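Local coordinates for uncharacterized protein (Mycobacterium vanbaalenii PYR-1, PDB 4XU6) that binds diacylglycerol within the membrane, assembling as a homotrimer of six-helix transmembrane subunits that belong to the INSIG family, at residues Y34-V39 with S44-F49; A61-H66 with A125-V130; V87-T92 with A165-A170; A141-Q144 with A149-P152. All blocks are in the same frame, centred on the assembly; numbering follows the deposited sequence.

Contact 1: Y34-V39 with S44-F49. With BOG (octyl beta-D-glucopyranoside), chain C.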
# COMPACT_ATOMS: atom_id res chain seq x y z
N TYR A 34 21.25 -16.14 -9.96
CA TYR A 34 22.00 -16.04 -11.22
C TYR A 34 22.94 -17.24 -11.44
O TYR A 34 23.47 -17.81 -10.49
CB TYR A 34 22.80 -14.74 -11.29
CG TYR A 34 21.95 -13.52 -11.60
CD1 TYR A 34 21.54 -13.26 -12.89
CD2 TYR A 34 21.58 -12.63 -10.59
CE1 TYR A 34 20.77 -12.15 -13.19
CE2 TYR A 34 20.81 -11.51 -10.87
CZ TYR A 34 20.41 -11.28 -12.18
OH TYR A 34 19.65 -10.17 -12.50
N HIS A 35 23.11 -17.61 -12.70
CA HIS A 35 24.03 -18.68 -13.08
C HIS A 35 24.94 -18.21 -14.21
O HIS A 35 25.04 -18.87 -15.24
CB HIS A 35 23.26 -19.92 -13.55
CG HIS A 35 22.30 -20.46 -12.54
ND1 HIS A 35 22.71 -21.03 -11.35
CD2 HIS A 35 20.95 -20.53 -12.55
CE1 HIS A 35 21.65 -21.41 -10.67
NE2 HIS A 35 20.57 -21.12 -11.37
N THR A 36 25.57 -17.05 -14.03
CA THR A 36 26.43 -16.49 -15.06
C THR A 36 27.73 -15.88 -14.51
O THR A 36 27.96 -14.67 -14.57
CB THR A 36 25.67 -15.47 -15.94
OG1 THR A 36 26.58 -14.87 -16.87
CG2 THR A 36 24.99 -14.38 -15.08
N ASP A 37 28.60 -16.75 -14.01
CA ASP A 37 29.78 -16.32 -13.24
C ASP A 37 30.83 -15.57 -14.07
O ASP A 37 31.68 -14.87 -13.52
CB ASP A 37 30.42 -17.54 -12.57
CG ASP A 37 29.51 -18.20 -11.55
OD1 ASP A 37 28.47 -17.61 -11.18
OD2 ASP A 37 29.84 -19.33 -11.11
N ALA A 38 30.77 -15.72 -15.39
CA ALA A 38 31.79 -15.17 -16.28
C ALA A 38 31.74 -13.65 -16.51
O ALA A 38 32.70 -13.07 -17.01
N VAL A 39 30.63 -13.01 -16.16
CA VAL A 39 30.52 -11.57 -16.36
C VAL A 39 30.73 -10.81 -15.06
O VAL A 39 30.50 -11.35 -13.98
CB VAL A 39 29.16 -11.17 -16.98
CG1 VAL A 39 29.04 -11.73 -18.40
CG2 VAL A 39 28.01 -11.66 -16.11
N SER A 44 24.49 -7.12 -6.69
CA SER A 44 24.04 -8.50 -6.85
C SER A 44 23.70 -8.89 -8.29
O SER A 44 23.25 -10.01 -8.54
CB SER A 44 22.81 -8.77 -5.97
OG SER A 44 23.06 -8.46 -4.61
N SER A 45 23.92 -7.97 -9.23
CA SER A 45 23.44 -8.14 -10.61
C SER A 45 24.58 -8.19 -11.62
O SER A 45 25.56 -7.45 -11.48
CB SER A 45 22.54 -6.96 -11.00
OG SER A 45 21.48 -6.79 -10.08
N PRO A 46 24.42 -9.01 -12.67
CA PRO A 46 25.31 -8.92 -13.83
C PRO A 46 25.28 -7.50 -14.35
O PRO A 46 24.20 -6.88 -14.35
CB PRO A 46 24.66 -9.85 -14.86
CG PRO A 46 23.81 -10.79 -14.07
CD PRO A 46 23.33 -9.97 -12.88
N PHE A 47 26.42 -6.99 -14.80
CA PHE A 47 26.52 -5.57 -15.16
C PHE A 47 25.50 -5.16 -16.23
O PHE A 47 25.10 -4.00 -16.27
CB PHE A 47 27.93 -5.21 -15.62
CG PHE A 47 28.20 -5.57 -17.05
CD1 PHE A 47 28.56 -6.87 -17.39
CD2 PHE A 47 28.07 -4.62 -18.06
CE1 PHE A 47 28.80 -7.22 -18.70
CE2 PHE A 47 28.30 -4.96 -19.38
CZ PHE A 47 28.67 -6.25 -19.71
N TRP A 48 25.10 -6.11 -17.07
CA TRP A 48 24.17 -5.78 -18.16
C TRP A 48 22.73 -5.60 -17.69
O TRP A 48 21.90 -5.04 -18.40
CB TRP A 48 24.22 -6.83 -19.29
CG TRP A 48 24.10 -8.26 -18.86
CD1 TRP A 48 25.11 -9.19 -18.77
CD2 TRP A 48 22.90 -8.95 -18.47
NE1 TRP A 48 24.61 -10.40 -18.35
CE2 TRP A 48 23.26 -10.28 -18.16
CE3 TRP A 48 21.55 -8.58 -18.35
CZ2 TRP A 48 22.32 -11.23 -17.73
CZ3 TRP A 48 20.63 -9.52 -17.93
CH2 TRP A 48 21.02 -10.83 -17.63
N PHE A 49 22.42 -6.10 -16.49
CA PHE A 49 21.05 -5.97 -15.97
C PHE A 49 20.60 -4.51 -15.77
O PHE A 49 19.58 -4.10 -16.35
CB PHE A 49 20.85 -6.82 -14.69
CG PHE A 49 19.48 -6.65 -14.09
CD1 PHE A 49 18.38 -7.28 -14.66
CD2 PHE A 49 19.28 -5.82 -12.99
CE1 PHE A 49 17.10 -7.11 -14.13
CE2 PHE A 49 18.01 -5.64 -12.46
CZ PHE A 49 16.92 -6.30 -13.03
C1 BOG C . 27.17 -11.89 -22.00
O1 BOG C . 27.60 -10.53 -22.04
C2 BOG C . 28.38 -12.82 -22.00
O2 BOG C . 29.18 -12.57 -23.16
C3 BOG C . 27.89 -14.26 -21.99
O3 BOG C . 28.99 -15.16 -22.03
C4 BOG C . 27.07 -14.47 -20.73
O4 BOG C . 26.56 -15.81 -20.70
C5 BOG C . 25.90 -13.48 -20.70
O5 BOG C . 26.35 -12.12 -20.85
C6 BOG C . 25.11 -13.62 -19.40
O6 BOG C . 25.77 -12.95 -18.34
C1' BOG C . 26.62 -9.69 -22.63
C2' BOG C . 27.10 -8.25 -22.52
C3' BOG C . 26.36 -7.37 -23.52
C4' BOG C . 26.67 -5.90 -23.29
C5' BOG C . 25.40 -5.07 -23.42
C6' BOG C . 24.32 -5.68 -22.53
C7' BOG C . 22.93 -5.11 -22.80
C8' BOG C . 22.99 -3.65 -23.19
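Pro-46 is the bump of this contact and the ring of Tyr-34 the flat wall it presses on. The proline CD sits 3.4 Å from the ring centroid and 17° off the normal, a CH-pi contact over the face. The tightest approach, 3.3 Å from Pro-46 CD to Tyr-34 CZ, marks close packing. Tyr-34 carries its ring beside its own backbone N (chi1 -76°), and beyond the proline its OH passes over one face of Phe-49, 3.8 Å from CD1. That hydroxyl is hydrogen-bonded to Asp-23 of helix 5-29.

The turn 36-39, a type I beta turn, adds further contacts on Pro-46. Thr-36 lays its methyl CG2 against Pro-46 CG, and Val-39 CG2 reaches Pro-46 CB at 4.0 Å. Val-39 also meets Phe-47, with its CB at the ring edge, 4.3 Å from CE1. Pro-46 CB in turn lies over one face of the Trp-48 indole, so the proline touches a face of each of two aromatic rings.

The octyl glucoside bridges the two segments. Its O6 lies 2.6 Å from Thr-36 OG1 and accepts the indole N-H of Trp-48 (NE1 to O6 2.8 Å, 162° at the hydrogen), so a single sugar hydroxyl joins both. Phe-47 CZ meets the start of the alkyl tail.

A loop folded over the first turn of transmembrane helix 48-64, with a tryptophan N-H on an amphiphile headgroup, is characteristic of a membrane-interface border; here it flanks the lipid pocket that Phe-49 lines.

Contact 2: A61-H66 with A125-V130. Unlike the reference sequence in segment 125-130: Ala-127 (reference Cys).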
# COMPACT_ATOMS: atom_id res chain seq x y z
N ALA A 61 9.98 6.04 -21.99
CA ALA A 61 9.72 7.47 -21.87
C ALA A 61 9.69 8.11 -23.25
O ALA A 61 8.82 8.92 -23.57
CB ALA A 61 10.79 8.12 -21.01
N GLU A 62 10.67 7.75 -24.08
CA GLU A 62 10.71 8.26 -25.46
C GLU A 62 9.46 7.84 -26.24
O GLU A 62 8.83 8.67 -26.91
CB GLU A 62 11.98 7.77 -26.16
CG GLU A 62 12.05 8.13 -27.65
CD GLU A 62 12.30 9.61 -27.90
OE1 GLU A 62 12.74 10.31 -26.96
OE2 GLU A 62 12.05 10.07 -29.04
N LEU A 63 9.10 6.56 -26.13
CA LEU A 63 7.90 6.03 -26.78
C LEU A 63 6.65 6.87 -26.48
O LEU A 63 5.88 7.20 -27.39
CB LEU A 63 7.65 4.57 -26.38
CG LEU A 63 6.33 3.91 -26.82
CD1 LEU A 63 6.18 3.92 -28.35
CD2 LEU A 63 6.20 2.49 -26.27
N ARG A 64 6.45 7.20 -25.21
CA ARG A 64 5.29 8.00 -24.80
C ARG A 64 5.24 9.33 -25.55
O ARG A 64 4.17 9.80 -25.93
CB ARG A 64 5.30 8.25 -23.28
CG ARG A 64 4.22 9.23 -22.81
CD ARG A 64 2.84 8.68 -23.12
NE ARG A 64 1.72 9.55 -22.75
CZ ARG A 64 1.12 10.40 -23.58
NH1 ARG A 64 1.56 10.54 -24.83
NH2 ARG A 64 0.09 11.13 -23.16
N LEU A 65 6.41 9.93 -25.76
CA LEU A 65 6.47 11.22 -26.46
C LEU A 65 6.12 11.12 -27.96
O LEU A 65 5.99 12.13 -28.64
CB LEU A 65 7.83 11.88 -26.26
CG LEU A 65 8.19 12.19 -24.80
CD1 LEU A 65 9.58 12.80 -24.72
CD2 LEU A 65 7.15 13.11 -24.17
N HIS A 66 5.97 9.89 -28.46
CA HIS A 66 5.54 9.69 -29.84
C HIS A 66 4.06 9.29 -29.90
O HIS A 66 3.50 9.09 -30.98
CB HIS A 66 6.41 8.63 -30.52
CG HIS A 66 7.82 9.10 -30.77
ND1 HIS A 66 8.21 9.67 -31.96
CD2 HIS A 66 8.91 9.08 -29.98
CE1 HIS A 66 9.49 9.99 -31.90
NE2 HIS A 66 9.94 9.64 -30.71
N ALA A 125 -0.85 3.54 -20.41
CA ALA A 125 -1.23 2.14 -20.34
C ALA A 125 -0.71 1.38 -21.55
O ALA A 125 -0.34 0.21 -21.44
CB ALA A 125 -2.73 2.00 -20.21
N ALA A 126 -0.68 2.03 -22.71
CA ALA A 126 -0.18 1.39 -23.93
C ALA A 126 1.29 1.02 -23.77
O ALA A 126 1.71 -0.09 -24.08
CB ALA A 126 -0.39 2.31 -25.14
N ALA A 127 2.08 1.97 -23.28
CA ALA A 127 3.49 1.74 -22.98
C ALA A 127 3.61 0.63 -21.94
O ALA A 127 4.47 -0.26 -22.06
CB ALA A 127 4.14 3.03 -22.47
N GLY A 128 2.74 0.67 -20.94
CA GLY A 128 2.67 -0.40 -19.95
C GLY A 128 2.47 -1.78 -20.56
O GLY A 128 3.14 -2.73 -20.18
N VAL A 129 1.55 -1.89 -21.51
CA VAL A 129 1.29 -3.18 -22.16
C VAL A 129 2.50 -3.67 -22.97
O VAL A 129 2.83 -4.85 -22.95
CB VAL A 129 0.03 -3.13 -23.08
CG1 VAL A 129 -0.07 -4.40 -23.92
CG2 VAL A 129 -1.23 -2.96 -22.24
N VAL A 130 3.14 -2.75 -23.69
CA VAL A 130 4.31 -3.08 -24.49
C VAL A 130 5.40 -3.80 -23.67
O VAL A 130 5.87 -4.87 -24.05
CB VAL A 130 4.90 -1.83 -25.19
CG1 VAL A 130 6.23 -2.15 -25.85
CG2 VAL A 130 3.91 -1.29 -26.23
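Leu-63 extends its CG anti to the backbone N (chi1 172°); chi2 59° then folds CD1 back and leaves CD2 anti to CA, the extended branch that reaches Ala-127 and Val-130. Val-130 has CG1 anti to its own N, leaving CG2 beside that N as the branch that faces the leucine. The single methyl CD2 therefore serves both partners: it lies 4.3 Å from Ala-127 CA, and 4.4 Å from Val-130 CG2. Ala-127, a cysteine in the reference sequence, offers little bulk, and its side chain also touches Ala-176 of helix 164-184. With 108 Å² buried in all and no hydrogen bond across, the contact is light and purely apolar.

The polar groups of 61-66 pair within the segment or with residues outside the contact. His-66 NE2 donates to Glu-62 OE2 (2.7 Å), meeting the oxygen on its anti side, 31° out of the carboxylate plane; Glu-62 also accepts from the backbone N-H groups of Arg-2 and Leu-3. Arg-64 forms a salt bridge with Asp-121.

Van der Waals contact of one branched side chain with residues i and i+3 of a neighbouring helix is typical of apolar packing in a transmembrane bundle, here between helices 48-64 and 122-144, away from the annotated lipid site.

Contact 3: V87-T92 with A165-A170. With TDA (N-tridecanoic acid), chain E; TDA (N-tridecanoic acid), chain F.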
# COMPACT_ATOMS: atom_id res chain seq x y z
N VAL A 87 9.10 0.83 -7.22
CA VAL A 87 10.12 0.25 -6.36
C VAL A 87 9.51 -0.49 -5.16
O VAL A 87 9.95 -1.58 -4.82
CB VAL A 87 11.14 1.29 -5.88
CG1 VAL A 87 12.10 0.67 -4.87
CG2 VAL A 87 11.92 1.84 -7.07
N GLY A 88 8.50 0.10 -4.53
CA GLY A 88 7.85 -0.57 -3.41
C GLY A 88 7.21 -1.88 -3.84
O GLY A 88 7.26 -2.87 -3.12
N THR A 89 6.61 -1.88 -5.03
CA THR A 89 5.96 -3.09 -5.54
C THR A 89 7.02 -4.15 -5.85
O THR A 89 6.84 -5.33 -5.55
CB THR A 89 5.13 -2.78 -6.80
OG1 THR A 89 4.14 -1.80 -6.48
CG2 THR A 89 4.44 -4.03 -7.32
N TYR A 90 8.11 -3.71 -6.47
CA TYR A 90 9.23 -4.59 -6.82
C TYR A 90 9.78 -5.28 -5.56
O TYR A 90 9.89 -6.52 -5.51
CB TYR A 90 10.30 -3.71 -7.48
CG TYR A 90 11.39 -4.41 -8.28
CD1 TYR A 90 11.70 -5.75 -8.10
CD2 TYR A 90 12.13 -3.69 -9.22
CE1 TYR A 90 12.72 -6.37 -8.85
CE2 TYR A 90 13.13 -4.29 -9.96
CZ TYR A 90 13.42 -5.61 -9.77
OH TYR A 90 14.43 -6.17 -10.52
N VAL A 91 10.12 -4.51 -4.53
CA VAL A 91 10.68 -5.13 -3.32
C VAL A 91 9.65 -5.98 -2.58
O VAL A 91 10.01 -6.96 -1.94
CB VAL A 91 11.36 -4.11 -2.36
CG1 VAL A 91 12.53 -3.42 -3.07
CG2 VAL A 91 10.36 -3.08 -1.82
N THR A 92 8.37 -5.62 -2.69
CA THR A 92 7.32 -6.44 -2.07
C THR A 92 7.30 -7.84 -2.69
O THR A 92 7.08 -8.83 -1.99
CB THR A 92 5.92 -5.79 -2.19
OG1 THR A 92 5.90 -4.56 -1.45
CG2 THR A 92 4.83 -6.72 -1.64
N ALA A 165 4.19 -9.66 -15.11
CA ALA A 165 3.29 -8.95 -16.02
C ALA A 165 2.76 -7.63 -15.42
O ALA A 165 2.95 -6.58 -16.02
CB ALA A 165 2.16 -9.88 -16.54
N PRO A 166 2.13 -7.68 -14.22
CA PRO A 166 1.73 -6.37 -13.70
C PRO A 166 2.90 -5.52 -13.20
O PRO A 166 2.78 -4.29 -13.18
CB PRO A 166 0.78 -6.72 -12.54
CG PRO A 166 1.13 -8.13 -12.15
CD PRO A 166 1.54 -8.79 -13.45
N LEU A 167 4.01 -6.13 -12.80
CA LEU A 167 5.16 -5.33 -12.36
C LEU A 167 5.72 -4.51 -13.52
O LEU A 167 5.93 -3.31 -13.39
CB LEU A 167 6.26 -6.20 -11.71
CG LEU A 167 7.55 -5.50 -11.28
CD1 LEU A 167 7.27 -4.39 -10.28
CD2 LEU A 167 8.56 -6.53 -10.71
N TYR A 168 5.95 -5.16 -14.66
CA TYR A 168 6.43 -4.45 -15.85
C TYR A 168 5.40 -3.43 -16.33
O TYR A 168 5.76 -2.34 -16.77
CB TYR A 168 6.79 -5.43 -16.97
CG TYR A 168 8.19 -6.02 -16.87
CD1 TYR A 168 9.31 -5.24 -17.13
CD2 TYR A 168 8.38 -7.36 -16.54
CE1 TYR A 168 10.60 -5.77 -17.04
CE2 TYR A 168 9.69 -7.91 -16.46
CZ TYR A 168 10.78 -7.09 -16.71
OH TYR A 168 12.08 -7.59 -16.64
N PHE A 169 4.12 -3.78 -16.25
CA PHE A 169 3.08 -2.84 -16.66
C PHE A 169 3.18 -1.52 -15.89
O PHE A 169 3.18 -0.45 -16.48
CB PHE A 169 1.68 -3.45 -16.49
CG PHE A 169 0.57 -2.47 -16.79
CD1 PHE A 169 0.13 -2.26 -18.10
CD2 PHE A 169 -0.02 -1.73 -15.76
CE1 PHE A 169 -0.88 -1.34 -18.38
CE2 PHE A 169 -1.03 -0.81 -16.03
CZ PHE A 169 -1.46 -0.61 -17.34
N ALA A 170 3.28 -1.62 -14.56
CA ALA A 170 3.42 -0.43 -13.72
C ALA A 170 4.69 0.34 -14.06
O ALA A 170 4.68 1.56 -14.11
CB ALA A 170 3.41 -0.82 -12.23
O21 TDA E . 12.31 -9.51 -11.81
O22 TDA E . 14.23 -9.99 -13.05
C21 TDA E . 13.36 -9.16 -12.78
C22 TDA E . 13.42 -7.79 -13.38
C23 TDA E . 12.10 -7.03 -13.18
C24 TDA E . 12.22 -5.58 -13.65
C25 TDA E . 10.88 -4.86 -13.56
C26 TDA E . 10.98 -3.40 -13.99
C27 TDA E . 11.79 -2.64 -12.96
C28 TDA E . 11.92 -1.17 -13.29
C29 TDA E . 12.87 -0.51 -12.30
C30 TDA E . 12.93 0.97 -12.62
C31 TDA E . 11.59 1.62 -12.32
C32 TDA E . 11.69 3.14 -12.45
C33 TDA E . 10.32 3.75 -12.73
C21 TDA F . 16.51 -9.83 -16.84
C22 TDA F . 16.14 -9.08 -18.09
C23 TDA F . 15.40 -7.79 -17.78
C24 TDA F . 14.93 -7.13 -19.08
C25 TDA F . 14.13 -5.86 -18.81
C26 TDA F . 13.33 -5.44 -20.05
C27 TDA F . 14.23 -5.36 -21.27
C28 TDA F . 13.41 -5.13 -22.54
C29 TDA F . 13.92 -3.89 -23.26
C30 TDA F . 15.38 -4.07 -23.66
C31 TDA F . 16.01 -2.71 -23.94
C32 TDA F . 15.12 -1.87 -24.86
C33 TDA F . 15.89 -0.71 -25.47
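Leu-167 meets Thr-89 and Tyr-90 where helices 76-96 and 164-184 come together beside the lipid pocket of the six-helix INSIG bundle. The close part is centred on this one leucine, whose CG stands anti to its backbone N (chi1 177°), directing CD1 at the opposing helix and setting CD2 between the Tyr-90 ring and the acyl chain. CD1 packs on backbone, 4.0 Å from Tyr-90 N, and slides alongside Thr-89 CG2 at 4.1 Å. Leu-167 CD2 lies over one face of the Tyr-90 ring, 4.2 Å from Tyr-90 CD1 and offset toward the rim. The nearest CA atoms, those of Tyr-90 and Leu-167, are 6.9 Å apart.

The packing is looser one turn on: the CB of Ala-170 points at the other helix but stays 5.9 Å from it. Nor does Tyr-168 touch the 87-92 segment; its ring faces the fatty acid instead. No solvent-exposed residue takes part, and the side away from the leucine is lined by the bound fatty acid.

There Tyr-90 completes the wall, its CE2 3.7 Å from C27 of the chain E acyl chain, while its ring meets His-26 edge-to-face. Val-91 packs on Pro-103 and Thr-92 on Leu-107 of a neighbouring subunit.

Tyr-168 OH, hydrogen-bonded to Glu-139, lies 3.5 Å from both C23 of the chain E tridecanoic acid and C25 of the chain F one, between the two lipids.

Contact 4: A141-Q144 with A149-P152; sequences ALVQ and AYHP. With TDA (N-tridecanoic acid), chain E.
Val-143 meets Tyr-150 at the edge of its ring: the methyl CG2 lies near the ring plane, 4.5 Å from CD1, and not over a face. The same methyl is 4.4 Å from Ala-149 CA, so one branch of the valine spans the step from backbone to ring. Its position follows from chi1 167°, which puts CG1 anti to the backbone N and leaves CG2 on the strand side. The backbones are closest at Val-143 and Ala-149, with CA atoms 5.6 Å apart, and the interface buries only 92 Å² without any hydrogen bond between the segments.

The first bond of Tyr-150 runs across the contact, and the ring then comes nearer the helix. With CG beside its own N (chi1 -84°), the ring runs past Val-143 and carries the hydroxyl into the lipid site; Val-160 and Ala-161 also pack on the Tyr-150 side chain. The strand itself is fixed by backbone pairing of Ala-149 with Val-33, while His-151 beyond it stacks edge-to-face with His-97.

At the far end of the ring, Tyr-150 OH is hydrogen-bonded to the tridecanoic acid, 3.1 Å from O21, which sits at the ring edge; O22 is 3.4 Å from the same hydroxyl. Tyr-150 OH is also hydrogen-bonded to Glu-139, its strongest polar partner, one turn before Val-143 on helix 122-144.

Tyr-150 is an established diacylglycerol-binding residue, and the geometry fits that role. Two carboxyl groups thus meet one phenol O-H, which can donate to only one of them at a time; the other bond would need a proton from a carboxyl group, so one of the two acids is probably protonated.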
# COMPACT_ATOMS: atom_id res chain seq x y z
N ALA A 141 13.30 -16.04 -22.18
CA ALA A 141 14.42 -16.45 -23.03
C ALA A 141 15.72 -16.61 -22.24
O ALA A 141 16.46 -17.57 -22.44
CB ALA A 141 14.62 -15.45 -24.17
N LEU A 142 16.00 -15.65 -21.36
CA LEU A 142 17.20 -15.70 -20.53
C LEU A 142 17.21 -16.90 -19.60
O LEU A 142 18.25 -17.54 -19.39
CB LEU A 142 17.38 -14.39 -19.74
CG LEU A 142 17.83 -13.17 -20.55
CD1 LEU A 142 17.70 -11.90 -19.73
CD2 LEU A 142 19.26 -13.32 -21.03
N VAL A 143 16.05 -17.22 -19.03
CA VAL A 143 15.92 -18.39 -18.18
C VAL A 143 16.10 -19.70 -18.96
O VAL A 143 16.77 -20.62 -18.49
CB VAL A 143 14.57 -18.39 -17.42
CG1 VAL A 143 14.29 -19.74 -16.80
CG2 VAL A 143 14.57 -17.29 -16.35
N GLN A 144 15.52 -19.78 -20.16
CA GLN A 144 15.71 -20.98 -20.98
C GLN A 144 17.18 -21.14 -21.38
O GLN A 144 17.67 -22.26 -21.57
CB GLN A 144 14.80 -20.97 -22.22
CG GLN A 144 14.88 -22.26 -23.06
CD GLN A 144 14.56 -23.52 -22.26
OE1 GLN A 144 13.73 -23.51 -21.35
NE2 GLN A 144 15.22 -24.62 -22.61
N ALA A 149 17.60 -18.24 -12.83
CA ALA A 149 16.35 -18.97 -12.64
C ALA A 149 15.52 -18.34 -11.53
O ALA A 149 16.07 -17.67 -10.66
CB ALA A 149 16.64 -20.44 -12.33
N TYR A 150 14.22 -18.58 -11.57
CA TYR A 150 13.35 -18.18 -10.47
C TYR A 150 13.25 -19.31 -9.45
O TYR A 150 13.49 -20.47 -9.76
CB TYR A 150 11.95 -17.78 -10.98
CG TYR A 150 11.89 -16.35 -11.45
CD1 TYR A 150 12.34 -15.99 -12.72
CD2 TYR A 150 11.41 -15.34 -10.61
CE1 TYR A 150 12.31 -14.67 -13.14
CE2 TYR A 150 11.37 -14.02 -11.02
CZ TYR A 150 11.82 -13.69 -12.29
OH TYR A 150 11.80 -12.38 -12.71
N HIS A 151 12.92 -18.94 -8.21
CA HIS A 151 12.60 -19.92 -7.18
C HIS A 151 11.48 -20.81 -7.71
O HIS A 151 10.61 -20.33 -8.44
CB HIS A 151 12.14 -19.19 -5.92
CG HIS A 151 12.03 -20.07 -4.71
ND1 HIS A 151 10.88 -20.78 -4.42
CD2 HIS A 151 12.91 -20.35 -3.73
CE1 HIS A 151 11.07 -21.47 -3.31
NE2 HIS A 151 12.29 -21.23 -2.87
N PRO A 152 11.52 -22.11 -7.38
CA PRO A 152 10.54 -23.06 -7.95
C PRO A 152 9.09 -22.73 -7.58
O PRO A 152 8.18 -23.15 -8.29
CB PRO A 152 10.95 -24.40 -7.33
CG PRO A 152 12.40 -24.24 -7.03
CD PRO A 152 12.58 -22.80 -6.63
O21 TDA E . 12.31 -9.51 -11.81
O22 TDA E . 14.23 -9.99 -13.05
C21 TDA E . 13.36 -9.16 -12.78
C22 TDA E . 13.42 -7.79 -13.38
C23 TDA E . 12.10 -7.03 -13.18
C24 TDA E . 12.22 -5.58 -13.65
C25 TDA E . 10.88 -4.86 -13.56
C26 TDA E . 10.98 -3.40 -13.99
C27 TDA E . 11.79 -2.64 -12.96
C28 TDA E . 11.92 -1.17 -13.29
C29 TDA E . 12.87 -0.51 -12.30
C30 TDA E . 12.93 0.97 -12.62
C31 TDA E . 11.59 1.62 -12.32
C32 TDA E . 11.69 3.14 -12.45
C33 TDA E . 10.32 3.75 -12.73

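In the fold
Contact 3 is the core of the set, its centre about 7 Å from that of the chain, with no exposed residue taking part; contacts 1, 2 and 4 are partly buried and lie further out. Contacts 1 and 2 use opposite ends of helix 48-64, their centres 28 Å apart, and contacts 2 and 4 share helix 122-144. Direct touches tie them together: Phe-49 CZ to Tyr-90 OH at 3.5 Å, Trp-48 to Leu-142, and Phe-169 on the 125-130 segment. Chemistry follows place: a detergent headgroup is bound at contact 1, contact 2 is apolar, and contacts 3 and 4 line the acyl chain and polar end of one tridecanoic acid.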